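Local coordinates for suppressor protein MPT5 (Saccharomyces cerevisiae, PDB 5BZ1) that binds recognition elements in the 3'-untranslated regions of target mRNAs through its Pumilio-homology domain and regulates them after transcription, repressing HO, at residues 105-110 and 145-150; 84-89 and 115-120; 303-308 and 319-324. One frame throughout, in Å; residues are numbered along the deposited sequence.

Contact 1: 105-110 and 145-150. With nucleotides of chain B.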
loop_
_atom_site.group_PDB
_atom_site.type_symbol
_atom_site.label_atom_id
_atom_site.label_comp_id
_atom_site.label_asym_id
_atom_site.label_seq_id
_atom_site.Cartn_x
_atom_site.Cartn_y
_atom_site.Cartn_z
ATOM N N ILE A 105 -0.129 -5.301 21.972
ATOM C CA ILE A 105 -0.596 -6.667 22.195
ATOM C C ILE A 105 -0.271 -7.562 20.999
ATOM O O ILE A 105 0.311 -8.638 21.161
ATOM C CB ILE A 105 -2.107 -6.702 22.497
ATOM C CG1 ILE A 105 -2.382 -6.086 23.873
ATOM C CG2 ILE A 105 -2.639 -8.128 22.449
ATOM C CD1 ILE A 105 -3.858 -5.917 24.194
ATOM N N ILE A 106 -0.647 -7.112 19.804
ATOM C CA ILE A 106 -0.322 -7.824 18.570
ATOM C C ILE A 106 1.187 -8.013 18.437
ATOM O O ILE A 106 1.658 -9.084 18.050
ATOM C CB ILE A 106 -0.850 -7.065 17.328
ATOM C CG1 ILE A 106 -2.378 -7.074 17.305
ATOM C CG2 ILE A 106 -0.305 -7.671 16.036
ATOM C CD1 ILE A 106 -2.978 -6.055 16.358
ATOM N N ASP A 107 1.941 -6.970 18.768
ATOM C CA ASP A 107 3.392 -6.979 18.598
ATOM C C ASP A 107 4.087 -7.991 19.506
ATOM O O ASP A 107 5.219 -8.400 19.233
ATOM C CB ASP A 107 3.959 -5.583 18.856
ATOM C CG ASP A 107 5.338 -5.392 18.256
ATOM O OD1 ASP A 107 5.520 -5.706 17.060
ATOM O OD2 ASP A 107 6.242 -4.927 18.981
ATOM N N THR A 108 3.407 -8.397 20.577
ATOM C CA THR A 108 3.997 -9.304 21.561
ATOM C C THR A 108 3.219 -10.605 21.775
ATOM O O THR A 108 3.281 -11.183 22.861
ATOM C CB THR A 108 4.167 -8.613 22.934
ATOM O OG1 THR A 108 2.888 -8.193 23.427
ATOM C CG2 THR A 108 5.084 -7.407 22.818
ATOM N N VAL A 109 2.491 -11.064 20.757
ATOM C CA VAL A 109 1.794 -12.351 20.866
ATOM C C VAL A 109 2.788 -13.491 21.087
ATOM O O VAL A 109 3.886 -13.480 20.527
ATOM C CB VAL A 109 0.912 -12.664 19.638
ATOM C CG1 VAL A 109 -0.323 -11.779 19.622
ATOM C CG2 VAL A 109 1.708 -12.516 18.344
ATOM N N ASP A 110 2.399 -14.464 21.908
ATOM C CA ASP A 110 3.286 -15.563 22.273
ATOM C C ASP A 110 3.149 -16.757 21.337
ATOM O O ASP A 110 4.114 -17.492 21.109
ATOM C CB ASP A 110 2.995 -16.028 23.701
ATOM C CG ASP A 110 3.276 -14.961 24.733
ATOM O OD1 ASP A 110 4.421 -14.464 24.780
ATOM O OD2 ASP A 110 2.347 -14.615 25.494
ATOM N N ILE A 145 -4.514 -2.330 11.645
ATOM C CA ILE A 145 -4.547 -3.162 10.444
ATOM C C ILE A 145 -3.129 -3.371 9.910
ATOM O O ILE A 145 -2.747 -4.487 9.554
ATOM C CB ILE A 145 -5.441 -2.561 9.335
ATOM C CG1 ILE A 145 -6.874 -2.375 9.834
ATOM C CG2 ILE A 145 -5.424 -3.450 8.094
ATOM C CD1 ILE A 145 -7.530 -3.669 10.309
ATOM N N GLN A 146 -2.345 -2.296 9.870
ATOM C CA GLN A 146 -0.967 -2.385 9.394
ATOM C C GLN A 146 -0.115 -3.281 10.291
ATOM O O GLN A 146 0.750 -4.010 9.807
ATOM C CB GLN A 146 -0.335 -0.995 9.269
ATOM C CG GLN A 146 -0.875 -0.163 8.108
ATOM C CD GLN A 146 -0.135 1.151 7.936
ATOM O OE1 GLN A 146 1.085 1.172 7.777
ATOM N NE2 GLN A 146 -0.873 2.256 7.967
ATOM N N LYS A 147 -0.357 -3.223 11.597
ATOM C CA LYS A 147 0.375 -4.066 12.532
ATOM C C LYS A 147 0.065 -5.544 12.269
ATOM O O LYS A 147 0.972 -6.376 12.261
ATOM C CB LYS A 147 0.051 -3.681 13.981
ATOM C CG LYS A 147 0.871 -4.416 15.024
ATOM C CD LYS A 147 2.359 -4.084 14.940
ATOM C CE LYS A 147 2.659 -2.682 15.455
ATOM N NZ LYS A 147 4.125 -2.420 15.564
ATOM N N CYS A 148 -1.210 -5.860 12.041
ATOM C CA CYS A 148 -1.615 -7.221 11.680
ATOM C C CYS A 148 -0.893 -7.682 10.417
ATOM O O CYS A 148 -0.408 -8.812 10.334
ATOM C CB CYS A 148 -3.123 -7.290 11.430
ATOM S SG CYS A 148 -4.162 -7.052 12.882
ATOM N N ILE A 149 -0.826 -6.786 9.439
ATOM C CA ILE A 149 -0.247 -7.085 8.138
ATOM C C ILE A 149 1.232 -7.464 8.240
ATOM O O ILE A 149 1.700 -8.355 7.530
ATOM C CB ILE A 149 -0.451 -5.896 7.168
ATOM C CG1 ILE A 149 -1.909 -5.833 6.706
ATOM C CG2 ILE A 149 0.466 -5.998 5.966
ATOM C CD1 ILE A 149 -2.245 -4.597 5.879
ATOM N N PHE A 150 1.961 -6.804 9.136
ATOM C CA PHE A 150 3.391 -7.064 9.276
ATOM C C PHE A 150 3.740 -8.129 10.314
ATOM O O PHE A 150 4.821 -8.717 10.261
ATOM C CB PHE A 150 4.147 -5.768 9.572
ATOM C CG PHE A 150 4.240 -4.842 8.391
ATOM C CD1 PHE A 150 5.062 -5.151 7.315
ATOM C CD2 PHE A 150 3.506 -3.663 8.356
ATOM C CE1 PHE A 150 5.150 -4.301 6.222
ATOM C CE2 PHE A 150 3.589 -2.811 7.270
ATOM C CZ PHE A 150 4.412 -3.129 6.202
ATOM P P U B 6 2.662 12.409 8.195
ATOM O OP1 U B 6 2.558 13.787 7.643
ATOM O OP2 U B 6 3.864 12.021 8.989
ATOM O "O5'" U B 6 1.378 12.108 9.090
ATOM C "C5'" U B 6 0.083 12.555 8.700
ATOM C "C4'" U B 6 -1.005 11.897 9.516
ATOM O "O4'" U B 6 -1.457 10.692 8.841
ATOM C "C3'" U B 6 -0.601 11.472 10.931
ATOM O "O3'" U B 6 -1.710 11.650 11.812
ATOM C "C2'" U B 6 -0.321 9.980 10.765
ATOM O "O2'" U B 6 -0.450 9.217 11.949
ATOM C "C1'" U B 6 -1.367 9.590 9.726
ATOM N N1 U B 6 -1.039 8.379 8.957
ATOM C C2 U B 6 -1.781 7.242 9.233
ATOM O O2 U B 6 -2.666 7.233 10.072
ATOM N N3 U B 6 -1.447 6.120 8.503
ATOM C C4 U B 6 -0.463 6.031 7.535
ATOM O O4 U B 6 -0.275 4.956 6.959
ATOM C C5 U B 6 0.255 7.255 7.309
ATOM C C6 U B 6 -0.044 8.363 8.007
#
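At the junction of Pumilio repeats 3 and 4 in the PUF solenoid, I106 of helix 98-107 packs against K147 and C148 of helix 141-151. CA of I106 and CA of C148 are the nearest such pair, 7.0 Å apart. The CG2 branch of I106 lies 3.6 Å from CG of K147, the two side chains running antiparallel alongside one another. Its other branch ends at CD1, 3.8 Å from SG of C148. A branched isoleucine suits this place because one residue fills two directions at once, and a small cysteine leaves it room. K147 starts with CG anti to the backbone N (chi1 -174°) and then bends at chi2 and chi3, laying CG against I106 and carrying CD and NZ round to D107. There NZ and OD1 of D107 form a long salt bridge of 3.9 Å. From the same helix Q146 extends the other way, and its NE2 donates to O4 of U6 of chain B over 2.9 Å at an N-H...O angle of 152°; K185 binds its OE1. The chemistry is therefore divided: apolar atoms make the close packing, K151 NZ bonds to D107 O, the long charge pair between partly exposed side chains probably adds only modest attraction, and the amide addresses the RNA base.

Contact 2: 84-89 and 115-120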
loop_
_atom_site.group_PDB
_atom_site.type_symbol
_atom_site.label_atom_id
_atom_site.label_comp_id
_atom_site.label_asym_id
_atom_site.label_seq_id
_atom_site.Cartn_x
_atom_site.Cartn_y
_atom_site.Cartn_z
ATOM N N THR A 84 -10.443 -12.070 26.791
ATOM C CA THR A 84 -11.390 -11.138 27.389
ATOM C C THR A 84 -11.839 -10.052 26.405
ATOM O O THR A 84 -13.007 -9.663 26.392
ATOM C CB THR A 84 -10.801 -10.472 28.652
ATOM O OG1 THR A 84 -10.328 -11.483 29.552
ATOM C CG2 THR A 84 -11.848 -9.623 29.357
ATOM N N ILE A 85 -10.916 -9.576 25.572
ATOM C CA ILE A 85 -11.175 -8.377 24.778
ATOM C C ILE A 85 -11.281 -8.561 23.262
ATOM O O ILE A 85 -11.566 -7.597 22.554
ATOM C CB ILE A 85 -10.145 -7.254 25.093
ATOM C CG1 ILE A 85 -8.712 -7.735 24.862
ATOM C CG2 ILE A 85 -10.306 -6.762 26.525
ATOM C CD1 ILE A 85 -8.196 -7.522 23.457
ATOM N N TYR A 86 -11.044 -9.771 22.757
ATOM C CA TYR A 86 -11.096 -9.985 21.305
ATOM C C TYR A 86 -12.421 -9.595 20.619
ATOM O O TYR A 86 -12.393 -9.119 19.484
ATOM C CB TYR A 86 -10.628 -11.396 20.894
ATOM C CG TYR A 86 -11.641 -12.513 21.056
ATOM C CD1 TYR A 86 -12.608 -12.758 20.082
ATOM C CD2 TYR A 86 -11.606 -13.346 22.162
ATOM C CE1 TYR A 86 -13.526 -13.785 20.228
ATOM C CE2 TYR A 86 -12.514 -14.373 22.314
ATOM C CZ TYR A 86 -13.469 -14.588 21.348
ATOM O OH TYR A 86 -14.367 -15.615 21.511
ATOM N N PRO A 87 -13.576 -9.774 21.297
ATOM C CA PRO A 87 -14.784 -9.301 20.603
ATOM C C PRO A 87 -14.824 -7.777 20.409
ATOM O O PRO A 87 -15.631 -7.301 19.609
ATOM C CB PRO A 87 -15.918 -9.727 21.545
ATOM C CG PRO A 87 -15.358 -10.879 22.332
ATOM C CD PRO A 87 -13.909 -10.536 22.518
ATOM N N ASN A 88 -13.972 -7.035 21.114
ATOM C CA ASN A 88 -14.044 -5.575 21.113
ATOM C C ASN A 88 -12.980 -4.874 20.274
ATOM O O ASN A 88 -12.765 -3.672 20.434
ATOM C CB ASN A 88 -13.973 -5.038 22.545
ATOM C CG ASN A 88 -14.907 -5.763 23.485
ATOM O OD1 ASN A 88 -16.129 -5.670 23.361
ATOM N ND2 ASN A 88 -14.336 -6.487 24.440
ATOM N N VAL A 89 -12.324 -5.613 19.383
ATOM C CA VAL A 89 -11.203 -5.066 18.616
ATOM C C VAL A 89 -11.555 -3.848 17.755
ATOM O O VAL A 89 -10.709 -2.980 17.550
ATOM C CB VAL A 89 -10.497 -6.140 17.751
ATOM C CG1 VAL A 89 -9.751 -7.132 18.634
ATOM C CG2 VAL A 89 -11.498 -6.866 16.861
ATOM N N ILE A 115 -2.988 -15.394 18.341
ATOM C CA ILE A 115 -3.182 -14.786 17.030
ATOM C C ILE A 115 -4.573 -15.110 16.483
ATOM O O ILE A 115 -5.273 -14.224 15.989
ATOM C CB ILE A 115 -2.086 -15.225 16.031
ATOM C CG1 ILE A 115 -0.730 -14.665 16.460
ATOM C CG2 ILE A 115 -2.411 -14.760 14.618
ATOM C CD1 ILE A 115 0.446 -15.172 15.640
ATOM N N ASP A 116 -4.979 -16.372 16.590
ATOM C CA ASP A 116 -6.288 -16.798 16.100
ATOM C C ASP A 116 -7.458 -16.156 16.859
ATOM O O ASP A 116 -8.502 -15.879 16.271
ATOM C CB ASP A 116 -6.396 -18.326 16.110
ATOM C CG ASP A 116 -5.568 -18.972 15.015
ATOM O OD1 ASP A 116 -5.173 -18.257 14.070
ATOM O OD2 ASP A 116 -5.322 -20.193 15.095
ATOM N N LEU A 117 -7.284 -15.919 18.158
ATOM C CA LEU A 117 -8.291 -15.204 18.941
ATOM C C LEU A 117 -8.480 -13.779 18.421
ATOM O O LEU A 117 -9.606 -13.324 18.218
ATOM C CB LEU A 117 -7.912 -15.174 20.422
ATOM C CG LEU A 117 -8.176 -16.459 21.205
ATOM C CD1 LEU A 117 -7.593 -16.361 22.605
ATOM C CD2 LEU A 117 -9.669 -16.746 21.271
ATOM N N ILE A 118 -7.369 -13.083 18.202
ATOM C CA ILE A 118 -7.389 -11.737 17.635
ATOM C C ILE A 118 -8.067 -11.732 16.260
ATOM O O ILE A 118 -8.938 -10.905 15.987
ATOM C CB ILE A 118 -5.960 -11.170 17.515
ATOM C CG1 ILE A 118 -5.396 -10.843 18.901
ATOM C CG2 ILE A 118 -5.935 -9.930 16.637
ATOM C CD1 ILE A 118 -3.900 -10.568 18.909
ATOM N N ILE A 119 -7.657 -12.663 15.402
ATOM C CA ILE A 119 -8.237 -12.805 14.067
ATOM C C ILE A 119 -9.738 -13.116 14.139
ATOM O O ILE A 119 -10.523 -12.653 13.309
ATOM C CB ILE A 119 -7.482 -13.885 13.258
ATOM C CG1 ILE A 119 -6.063 -13.411 12.952
ATOM C CG2 ILE A 119 -8.207 -14.220 11.961
ATOM C CD1 ILE A 119 -6.020 -12.051 12.258
ATOM N N LYS A 120 -10.136 -13.888 15.146
ATOM C CA LYS A 120 -11.548 -14.198 15.351
ATOM C C LYS A 120 -12.342 -12.928 15.671
ATOM O O LYS A 120 -13.483 -12.765 15.227
ATOM C CB LYS A 120 -11.716 -15.225 16.470
ATOM C CG LYS A 120 -13.159 -15.645 16.728
ATOM C CD LYS A 120 -13.230 -16.659 17.861
ATOM C CE LYS A 120 -14.666 -16.978 18.235
ATOM N NZ LYS A 120 -14.734 -17.966 19.343
#
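Y86 takes the uncommon first torsion for its ring, with CG between the backbone N and the carbonyl carbon (chi1 80°), while K120 starts with CG anti to its N (chi1 -178°) and stays extended to its end; together these bring phenol and ammonium side by side. NZ of K120 donates a hydrogen bond to OH of Y86 over 3.2 Å. Earlier along the lysine, CD lies 3.7 Å from CE1 of the ring, so its methylenes pass close by the ring before the charge reaches the hydroxyl. At the base, CB of Y86 rests 3.5 Å from O of L117, and CE2 meets CD2 of L117 at 3.8 Å. Tyrosine suits the place by pairing an apolar ring with a polar tip, as lysine pairs an apolar stem with a charged tip. A phenylalanine here would probably keep the leucine packing but leave K120 NZ without its phenolic acceptor. P87 CD lies 3.3 Å above the plane of the Y86 ring, offset from its centre, and F126 meets that ring edge-to-face. Y86 lies on a short 3-10 turn (86-87) that follows helix 75-85, and K120 on helix 112-121; L117 also packs on I82 and Q83 of helix 75-85, and I85 on F53 and I57 of helix 53-57.

Contact 3: 303-308 and 319-324. With nucleotides of chain B.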
loop_
_atom_site.group_PDB
_atom_site.type_symbol
_atom_site.label_atom_id
_atom_site.label_comp_id
_atom_site.label_asym_id
_atom_site.label_seq_id
_atom_site.Cartn_x
_atom_site.Cartn_y
_atom_site.Cartn_z
ATOM N N ASP A 303 1.732 4.783 -32.123
ATOM C CA ASP A 303 0.726 5.193 -33.101
ATOM C C ASP A 303 -0.240 6.228 -32.515
ATOM O O ASP A 303 -0.546 7.237 -33.147
ATOM C CB ASP A 303 -0.063 3.978 -33.601
ATOM C CG ASP A 303 0.754 3.069 -34.508
ATOM O OD1 ASP A 303 1.777 3.530 -35.059
ATOM O OD2 ASP A 303 0.361 1.893 -34.679
ATOM N N ILE A 304 -0.715 5.966 -31.300
ATOM C CA ILE A 304 -1.658 6.851 -30.627
ATOM C C ILE A 304 -1.035 8.217 -30.326
ATOM O O ILE A 304 -1.641 9.257 -30.591
ATOM C CB ILE A 304 -2.173 6.216 -29.323
ATOM C CG1 ILE A 304 -2.966 4.942 -29.626
ATOM C CG2 ILE A 304 -3.027 7.200 -28.542
ATOM C CD1 ILE A 304 -3.399 4.182 -28.385
ATOM N N PHE A 305 0.175 8.207 -29.776
ATOM C CA PHE A 305 0.899 9.440 -29.483
ATOM C C PHE A 305 1.263 10.206 -30.753
ATOM O O PHE A 305 1.379 11.430 -30.733
ATOM C CB PHE A 305 2.159 9.140 -28.667
ATOM C CG PHE A 305 1.907 8.999 -27.194
ATOM C CD1 PHE A 305 2.641 9.741 -26.281
ATOM C CD2 PHE A 305 0.932 8.131 -26.718
ATOM C CE1 PHE A 305 2.413 9.618 -24.918
ATOM C CE2 PHE A 305 0.699 8.007 -25.355
ATOM C CZ PHE A 305 1.441 8.751 -24.459
ATOM N N THR A 306 1.446 9.483 -31.852
ATOM C CA THR A 306 1.742 10.113 -33.137
ATOM C C THR A 306 0.508 10.840 -33.679
ATOM O O THR A 306 0.588 12.003 -34.079
ATOM C CB THR A 306 2.254 9.092 -34.169
ATOM O OG1 THR A 306 3.476 8.509 -33.698
ATOM C CG2 THR A 306 2.507 9.761 -35.517
ATOM N N VAL A 307 -0.628 10.147 -33.687
ATOM C CA VAL A 307 -1.890 10.736 -34.120
ATOM C C VAL A 307 -2.253 11.962 -33.276
ATOM O O VAL A 307 -2.694 12.984 -33.807
ATOM C CB VAL A 307 -3.035 9.696 -34.079
ATOM C CG1 VAL A 307 -4.383 10.359 -34.301
ATOM C CG2 VAL A 307 -2.808 8.604 -35.123
ATOM N N ASN A 308 -2.041 11.863 -31.967
ATOM C CA ASN A 308 -2.438 12.917 -31.037
ATOM C C ASN A 308 -1.291 13.832 -30.614
ATOM O O ASN A 308 -1.386 14.512 -29.593
ATOM C CB ASN A 308 -3.088 12.303 -29.791
ATOM C CG ASN A 308 -4.358 11.545 -30.110
ATOM O OD1 ASN A 308 -5.437 12.131 -30.213
ATOM N ND2 ASN A 308 -4.238 10.233 -30.271
ATOM N N ASN A 319 2.730 16.512 -22.118
ATOM C CA ASN A 319 4.091 16.676 -22.612
ATOM C C ASN A 319 5.082 15.768 -21.883
ATOM O O ASN A 319 6.093 15.358 -22.455
ATOM C CB ASN A 319 4.529 18.143 -22.540
ATOM C CG ASN A 319 4.935 18.571 -21.140
ATOM O OD1 ASN A 319 6.096 18.434 -20.750
ATOM N ND2 ASN A 319 3.980 19.102 -20.379
ATOM N N TYR A 320 4.783 15.449 -20.624
ATOM C CA TYR A 320 5.628 14.553 -19.839
ATOM C C TYR A 320 5.569 13.123 -20.378
ATOM O O TYR A 320 6.594 12.458 -20.523
ATOM C CB TYR A 320 5.208 14.569 -18.364
ATOM C CG TYR A 320 5.560 15.843 -17.625
ATOM C CD1 TYR A 320 6.863 16.094 -17.214
ATOM C CD2 TYR A 320 4.586 16.788 -17.327
ATOM C CE1 TYR A 320 7.188 17.257 -16.533
ATOM C CE2 TYR A 320 4.900 17.952 -16.651
ATOM C CZ TYR A 320 6.201 18.181 -16.256
ATOM O OH TYR A 320 6.512 19.338 -15.580
ATOM N N ALA A 321 4.361 12.648 -20.656
ATOM C CA ALA A 321 4.184 11.319 -21.232
ATOM C C ALA A 321 4.847 11.237 -22.607
ATOM O O ALA A 321 5.452 10.221 -22.956
ATOM C CB ALA A 321 2.710 10.973 -21.325
ATOM N N LEU A 322 4.728 12.311 -23.384
ATOM C CA LEU A 322 5.361 12.374 -24.700
ATOM C C LEU A 322 6.880 12.302 -24.580
ATOM O O LEU A 322 7.527 11.523 -25.284
ATOM C CB LEU A 322 4.956 13.652 -25.434
ATOM C CG LEU A 322 5.645 13.896 -26.780
ATOM C CD1 LEU A 322 5.273 12.823 -27.787
ATOM C CD2 LEU A 322 5.309 15.276 -27.330
ATOM N N GLN A 323 7.439 13.117 -23.687
ATOM C CA GLN A 323 8.881 13.139 -23.453
ATOM C C GLN A 323 9.423 11.785 -22.991
ATOM O O GLN A 323 10.527 11.389 -23.365
ATOM C CB GLN A 323 9.246 14.225 -22.435
ATOM C CG GLN A 323 9.203 15.649 -22.986
ATOM C CD GLN A 323 9.665 16.675 -21.973
ATOM O OE1 GLN A 323 10.828 16.686 -21.568
ATOM N NE2 GLN A 323 8.750 17.541 -21.551
ATOM N N THR A 324 8.643 11.083 -22.176
ATOM C CA THR A 324 9.035 9.760 -21.706
ATOM C C THR A 324 9.123 8.773 -22.875
ATOM O O THR A 324 10.056 7.972 -22.953
ATOM C CB THR A 324 8.063 9.240 -20.635
ATOM O OG1 THR A 324 8.243 9.991 -19.428
ATOM C CG2 THR A 324 8.302 7.762 -20.350
ATOM O "O5'" U B 1 9.222 23.955 -14.558
ATOM C "C5'" U B 1 8.186 24.927 -14.569
ATOM C "C4'" U B 1 6.868 24.323 -14.984
ATOM O "O4'" U B 1 6.896 24.000 -16.397
ATOM C "C3'" U B 1 6.493 23.013 -14.309
ATOM O "O3'" U B 1 5.940 23.202 -13.017
ATOM C "C2'" U B 1 5.525 22.386 -15.309
ATOM O "O2'" U B 1 4.223 22.941 -15.178
ATOM C "C1'" U B 1 6.117 22.850 -16.645
ATOM N N1 U B 1 6.975 21.819 -17.275
ATOM C C2 U B 1 6.356 20.913 -18.125
ATOM O O2 U B 1 5.157 20.939 -18.357
ATOM N N3 U B 1 7.187 19.974 -18.687
ATOM C C4 U B 1 8.547 19.852 -18.487
ATOM O O4 U B 1 9.154 18.950 -19.071
ATOM C C5 U B 1 9.115 20.827 -17.600
ATOM C C6 U B 1 8.333 21.759 -17.036
ATOM P P G B 2 6.237 22.148 -11.839
ATOM O OP1 G B 2 5.917 22.800 -10.549
ATOM O OP2 G B 2 7.586 21.566 -12.064
ATOM O "O5'" G B 2 5.169 20.997 -12.082
ATOM C "C5'" G B 2 3.792 21.302 -12.235
ATOM C "C4'" G B 2 2.958 20.054 -12.157
ATOM O "O4'" G B 2 3.266 19.192 -13.277
ATOM C "C3'" G B 2 3.205 19.180 -10.941
ATOM O "O3'" G B 2 2.533 19.649 -9.787
ATOM C "C2'" G B 2 2.741 17.809 -11.416
ATOM O "O2'" G B 2 1.328 17.690 -11.333
ATOM C "C1'" G B 2 3.145 17.841 -12.893
ATOM N N9 G B 2 4.433 17.162 -13.137
ATOM C C8 G B 2 5.702 17.585 -12.811
ATOM N N7 G B 2 6.622 16.730 -13.170
ATOM C C5 G B 2 5.930 15.682 -13.763
ATOM C C6 G B 2 6.392 14.470 -14.340
ATOM O O6 G B 2 7.551 14.060 -14.454
ATOM N N1 G B 2 5.338 13.706 -14.824
ATOM C C2 G B 2 4.012 14.062 -14.755
ATOM N N2 G B 2 3.134 13.194 -15.276
ATOM N N3 G B 2 3.568 15.183 -14.218
ATOM C C4 G B 2 4.576 15.939 -13.744
#
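F305 of helix 288-307 packs its ring against A321 and L322 of helix 318-326, inside Pumilio repeat 8, whose residues 319-324 carry the N-Y-x-x-Q pattern by which PUF repeats recognise uracil. The ring corner CE1 comes 3.9 Å from CB of A321 and 3.7 Å from O of the same residue, while N of L322 lies at the ring edge, near its plane. A small alanine suits the spot, because it lets the phenylalanine come right up to the helix backbone. L244 and S248 of helix 244-248 and I261 of helix 253-273 also touch this ring, which is buried.

On the RNA-facing side, Y320 can be followed outward. Its CB lies 3.6 Å from N1 of G2 of chain B, and CG also faces that N1. CD1 comes to 3.3 Å from C6 of the guanine, CE1 passes over C5 and N7, CD2 lies near N3 and C4, and CE2 near C4. CE2 already nears O2 of U1 of chain B, CZ is 3.2 Å from N3 of U1, and OH, the tip, lies against C2 and N1. The ring is thus wedged between two bases: guanine lies over its centre on one face, and uracil overlaps its hydroxyl end on the other. A flat aromatic ring suits such a slot between two flat bases.

Two amides read the edge of U1. N319 accepts from uracil N3 through OD1 (2.8 Å, 165°) and donates from ND2 to O2 (3.0 Å), matching the acceptor and donor pattern of uracil. Q323, extended beyond CG and held at OE1 by K391, completes the set: its NE2 reaches O4 of U1 at 2.9 Å, with an N-H...O angle of 154°.

Contacts 1 and 2 are neighbours, their centres 12 Å apart; their segments alternate along the chain, and helices 98-107 and 112-121 are consecutive. They touch directly: V109 CG2 lies 3.8 Å from I115 CG1, and V109 CG1 is equally far from I118 CD1, so the two contacts meet through aliphatic packing on helix 112-121. Contact 3 lies across the chain's centre, about 46 Å from contact 1 and 53 Å from contact 2, centre to centre. The RNA strand spans that gap: contact 3 engages U1 and G2 of chain B, and contact 1 reaches U6. Contact 2 is set back, its nearest atom about 12 Å from the nucleic acid.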